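ABC transporter, solute-binding protein (Staphylococcus aureus, PDB 6LKK) binds glucose 6-phosphate between its lobes and probably acts as the extracellular sugar-phosphate sensor that feeds a two-component signalling system. Local coordinates at residues S155-H158 and Q159-H163; L120-P123 and I124-G127. All blocks are in the same frame, centred on the assembly; numbering follows the deposited sequence.

In the fold
Interaction 2 comes first along the chain, in the loop between strands 92-105 and 129-132, and interaction 1 follows on helix 154-161. Their centres lie about 11 Å apart and the two touch through His163: its O is 2.9 Å from Gly127 N and its NE2 3.0 Å from Gln122 O, both probable hydrogen bonds. Leu120 packs on Phe160 and Leu121 on Gln159, so the loop rests against the end of the helix. Neither contact contains a residue of the sugar-phosphate pocket. The side chain of Phe160 is about 14 Å from the bound ligand and about 10 Å from that of Thr139, a ligand-binding residue; the side chains of Leu120 and Thr139 are about 12 Å apart.

Interaction 1. Residues S155-H158 and Q159-H163; sequences SDVH and QFQNH
His158 and Gln161, three residues apart on one helix, hold their flat groups nearly parallel, the imidazole and amide planes 6° apart. Gln161 OE1 comes to the edge of the ring, near its plane, 3.8 Å from His158 CD2. The polar end of the histidine is engaged in another direction, NE2 being hydrogen-bonded to Ile293 O of the C-terminal helix. Gln161 also runs alongside Val157, one turn earlier, the two pointing the same way with CG1 of Val157 4.0 Å from Gln161 OE1. The glutamine gets there because its CG stands anti to its carbonyl carbon (chi1 -67°) and the chain then continues extended.

On another flank, a water joins two side chains three residues apart, donating to Asp156 OD1 at 2.7 Å and to Gln159 OE1 at 2.8 Å. It bridges two oxygens that do not meet directly, Asp156 OD1 and Gln159 OE1 being 4.3 Å apart, while Asp156 OD2 is hydrogen-bonded to His151 ND1. Phe160 turns away from these groups: its ring meets Tyr131 edge-to-face and packs on Met144 and Ile147 of helix 138-151, which Val157 also touches.

Beneath the side chains run four backbone bonds from residue i+4 to residue i. That from Gln161 N to Val157 O is 3.0 Å long and nearly straight at 167°. The last, Asn162 N to His158 O, measures 2.9 Å. This i+4 to i ladder is that of an alpha-helix, and the split between the buried Val157-Phe160 face and the polar Asp156-Gln159 flank makes it amphipathic, here packed on the neighbouring helix 138-151.

Interaction 2. Residues L120-P123 and I124-G127; sequences LLQP and ILKG
Gln122 O accepts two hydrogen bonds: one from Leu125 N at 2.9 Å, closing a turn, and one from His163 NE2, beyond the loop. The Leu125 N-H points at the oxygen at 159°, yet the nitrogen stands above the carbonyl plane, 41° out of it. One residue later the pattern recurs, with Lys126 N reaching Pro123 O at 3.1 Å. Here too the donor lies above the plane, although the N-H is nearly straight. Two successive i+3 to i bonds mark a short 3-10 turn through Pro123, Ile124 and Leu125.

Leu125 lies back against the Leu120 backbone. With CG anti to its carbonyl carbon (chi1 -66°), it carries CD1 to 4.0 Å from Leu120 CA, and its CB lies 3.5 Å from Gln122 O. Leu125 and Leu120 both also touch Ile114, while Ile124 and Lys126 send their ends away from the turn. The Gln122 amide is held on its own side, NE2 bonding to Lys113 O and Asp119 O.

Chemically, the turn is thus fixed by main-chain bonds, with Leu125 packed against Leu120, and the doubly gripped Gln122 carbonyl ties it to the His163 side chain.

Interaction 1. Residues S155-H158 and Q159-H163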
loop_
_atom_site.group_PDB
_atom_site.type_symbol
_atom_site.label_atom_id
_atom_site.label_comp_id
_atom_site.label_asym_id
_atom_site.label_seq_id
_atom_site.Cartn_x
_atom_site.Cartn_y
_atom_site.Cartn_z
ATOM N N SER A 155 -10.790 -18.687 11.368
ATOM C CA SER A 155 -11.917 -18.237 12.178
ATOM C C SER A 155 -11.725 -16.801 12.652
ATOM O O SER A 155 -12.704 -16.061 12.792
ATOM C CB SER A 155 -12.120 -19.177 13.368
ATOM O OG SER A 155 -10.934 -19.303 14.132
ATOM N N ASP A 156 -10.477 -16.383 12.889
ATOM C CA ASP A 156 -10.225 -14.997 13.275
ATOM C C ASP A 156 -10.555 -14.042 12.136
ATOM O O ASP A 156 -11.068 -12.941 12.370
ATOM C CB ASP A 156 -8.770 -14.818 13.708
ATOM C CG ASP A 156 -8.481 -15.425 15.067
ATOM O OD1 ASP A 156 -9.406 -15.493 15.904
ATOM O OD2 ASP A 156 -7.321 -15.829 15.302
ATOM N N VAL A 157 -10.256 -14.436 10.898
ATOM C CA VAL A 157 -10.602 -13.604 9.749
ATOM C C VAL A 157 -12.114 -13.491 9.624
ATOM O O VAL A 157 -12.663 -12.395 9.462
ATOM C CB VAL A 157 -9.972 -14.172 8.465
ATOM C CG1 VAL A 157 -10.392 -13.358 7.249
ATOM C CG2 VAL A 157 -8.452 -14.198 8.583
ATOM N N HIS A 158 -12.811 -14.625 9.703
ATOM C CA HIS A 158 -14.262 -14.614 9.551
ATOM C C HIS A 158 -14.931 -13.832 10.673
ATOM O O HIS A 158 -15.926 -13.134 10.442
ATOM C CB HIS A 158 -14.792 -16.046 9.504
ATOM C CG HIS A 158 -14.434 -16.781 8.250
ATOM N ND1 HIS A 158 -14.585 -18.145 8.117
ATOM C CD2 HIS A 158 -13.940 -16.340 7.070
ATOM C CE1 HIS A 158 -14.194 -18.513 6.911
ATOM N NE2 HIS A 158 -13.798 -17.438 6.254
ATOM N N GLN A 159 -14.409 -13.941 11.898
ATOM C CA GLN A 159 -15.001 -13.197 13.005
ATOM C C GLN A 159 -14.932 -11.698 12.749
ATOM O O GLN A 159 -15.903 -10.974 12.997
ATOM C CB GLN A 159 -14.311 -13.546 14.323
ATOM C CG GLN A 159 -15.025 -12.964 15.538
ATOM C CD GLN A 159 -14.355 -13.308 16.855
ATOM O OE1 GLN A 159 -13.332 -13.991 16.891
ATOM N NE2 GLN A 159 -14.934 -12.829 17.950
ATOM N N PHE A 160 -13.797 -11.211 12.242
ATOM C CA PHE A 160 -13.698 -9.793 11.914
ATOM C C PHE A 160 -14.661 -9.424 10.794
ATOM O O PHE A 160 -15.387 -8.425 10.883
ATOM C CB PHE A 160 -12.269 -9.422 11.516
ATOM C CG PHE A 160 -12.169 -8.043 10.940
ATOM C CD1 PHE A 160 -12.083 -6.940 11.770
ATOM C CD2 PHE A 160 -12.218 -7.844 9.570
ATOM C CE1 PHE A 160 -12.021 -5.666 11.244
ATOM C CE2 PHE A 160 -12.159 -6.571 9.040
ATOM C CZ PHE A 160 -12.062 -5.483 9.879
ATOM N N GLN A 161 -14.671 -10.211 9.717
ATOM C CA GLN A 161 -15.510 -9.877 8.573
ATOM C C GLN A 161 -16.986 -9.853 8.949
ATOM O O GLN A 161 -17.743 -9.033 8.422
ATOM C CB GLN A 161 -15.256 -10.864 7.434
ATOM C CG GLN A 161 -13.865 -10.742 6.833
ATOM C CD GLN A 161 -13.654 -11.657 5.647
ATOM O OE1 GLN A 161 -13.989 -12.839 5.693
ATOM N NE2 GLN A 161 -13.097 -11.111 4.572
ATOM N N ASN A 162 -17.410 -10.728 9.862
ATOM C CA ASN A 162 -18.791 -10.703 10.331
ATOM C C ASN A 162 -19.074 -9.518 11.242
ATOM O O ASN A 162 -20.242 -9.252 11.545
ATOM C CB ASN A 162 -19.121 -12.005 11.064
ATOM C CG ASN A 162 -19.148 -13.206 10.136
ATOM O OD1 ASN A 162 -19.523 -13.094 8.970
ATOM N ND2 ASN A 162 -18.748 -14.363 10.653
ATOM N N HIS A 163 -18.037 -8.807 11.681
ATOM C CA HIS A 163 -18.173 -7.651 12.553
ATOM C C HIS A 163 -18.099 -6.331 11.798
ATOM O O HIS A 163 -18.422 -5.287 12.373
ATOM C CB HIS A 163 -17.068 -7.687 13.618
ATOM C CG HIS A 163 -17.439 -7.029 14.911
ATOM N ND1 HIS A 163 -18.277 -7.620 15.832
ATOM C CD2 HIS A 163 -17.069 -5.841 15.446
ATOM C CE1 HIS A 163 -18.413 -6.820 16.876
ATOM N NE2 HIS A 163 -17.691 -5.733 16.665
HETATM O O HOH W 1 -10.659 -13.252 16.631
#

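Interaction 2. Residues L120-P123 and I124-G127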
loop_
_atom_site.group_PDB
_atom_site.type_symbol
_atom_site.label_atom_id
_atom_site.label_comp_id
_atom_site.label_asym_id
_atom_site.label_seq_id
_atom_site.Cartn_x
_atom_site.Cartn_y
_atom_site.Cartn_z
ATOM N N LEU A 120 -11.296 -4.243 17.925
ATOM C CA LEU A 120 -12.314 -3.974 16.917
ATOM C C LEU A 120 -13.519 -4.892 17.064
ATOM O O LEU A 120 -14.590 -4.580 16.531
ATOM C CB LEU A 120 -11.717 -4.113 15.515
ATOM C CG LEU A 120 -10.659 -3.081 15.116
ATOM C CD1 LEU A 120 -10.133 -3.393 13.726
ATOM C CD2 LEU A 120 -11.212 -1.663 15.164
ATOM N N LEU A 121 -13.373 -6.003 17.786
ATOM C CA LEU A 121 -14.451 -6.961 17.977
ATOM C C LEU A 121 -15.358 -6.613 19.150
ATOM O O LEU A 121 -16.315 -7.348 19.408
ATOM C CB LEU A 121 -13.869 -8.363 18.185
ATOM C CG LEU A 121 -12.986 -8.891 17.054
ATOM C CD1 LEU A 121 -12.465 -10.276 17.399
ATOM C CD2 LEU A 121 -13.741 -8.914 15.735
ATOM N N GLN A 122 -15.086 -5.527 19.862
ATOM C CA GLN A 122 -15.964 -5.123 20.949
ATOM C C GLN A 122 -17.388 -4.963 20.419
ATOM O O GLN A 122 -17.581 -4.368 19.350
ATOM C CB GLN A 122 -15.475 -3.820 21.575
ATOM C CG GLN A 122 -14.249 -3.997 22.455
ATOM C CD GLN A 122 -13.668 -2.681 22.923
ATOM O OE1 GLN A 122 -13.853 -2.282 24.073
ATOM N NE2 GLN A 122 -12.953 -2.000 22.034
ATOM N N PRO A 123 -18.402 -5.488 21.114
ATOM C CA PRO A 123 -19.769 -5.433 20.567
ATOM C C PRO A 123 -20.238 -4.041 20.180
ATOM O O PRO A 123 -20.997 -3.907 19.212
ATOM C CB PRO A 123 -20.613 -6.018 21.706
ATOM C CG PRO A 123 -19.696 -6.962 22.385
ATOM C CD PRO A 123 -18.335 -6.324 22.326
ATOM N N ILE A 124 -19.814 -2.997 20.896
ATOM C CA ILE A 124 -20.284 -1.651 20.591
ATOM C C ILE A 124 -19.894 -1.231 19.179
ATOM O O ILE A 124 -20.519 -0.333 18.603
ATOM C CB ILE A 124 -19.744 -0.651 21.641
ATOM C CG1 ILE A 124 -20.399 0.726 21.482
ATOM C CG2 ILE A 124 -18.227 -0.527 21.547
ATOM C CD1 ILE A 124 -21.870 0.755 21.841
ATOM N N LEU A 125 -18.882 -1.870 18.596
ATOM C CA LEU A 125 -18.372 -1.498 17.285
ATOM C C LEU A 125 -18.951 -2.333 16.150
ATOM O O LEU A 125 -18.595 -2.103 14.991
ATOM C CB LEU A 125 -16.845 -1.613 17.271
ATOM C CG LEU A 125 -16.089 -0.635 18.173
ATOM C CD1 LEU A 125 -14.604 -0.967 18.202
ATOM C CD2 LEU A 125 -16.301 0.806 17.728
ATOM N N LYS A 126 -19.836 -3.284 16.445
ATOM C CA LYS A 126 -20.332 -4.177 15.406
ATOM C C LYS A 126 -21.034 -3.389 14.310
ATOM O O LYS A 126 -21.868 -2.521 14.585
ATOM C CB LYS A 126 -21.289 -5.210 15.996
ATOM C CG LYS A 126 -21.827 -6.180 14.956
ATOM C CD LYS A 126 -22.335 -7.460 15.586
ATOM C CE LYS A 126 -23.085 -8.312 14.572
ATOM N NZ LYS A 126 -22.209 -8.797 13.472
ATOM N N GLY A 127 -20.695 -3.701 13.059
ATOM C CA GLY A 127 -21.257 -3.007 11.920
ATOM C C GLY A 127 -20.824 -1.567 11.766
ATOM O O GLY A 127 -21.286 -0.898 10.835
#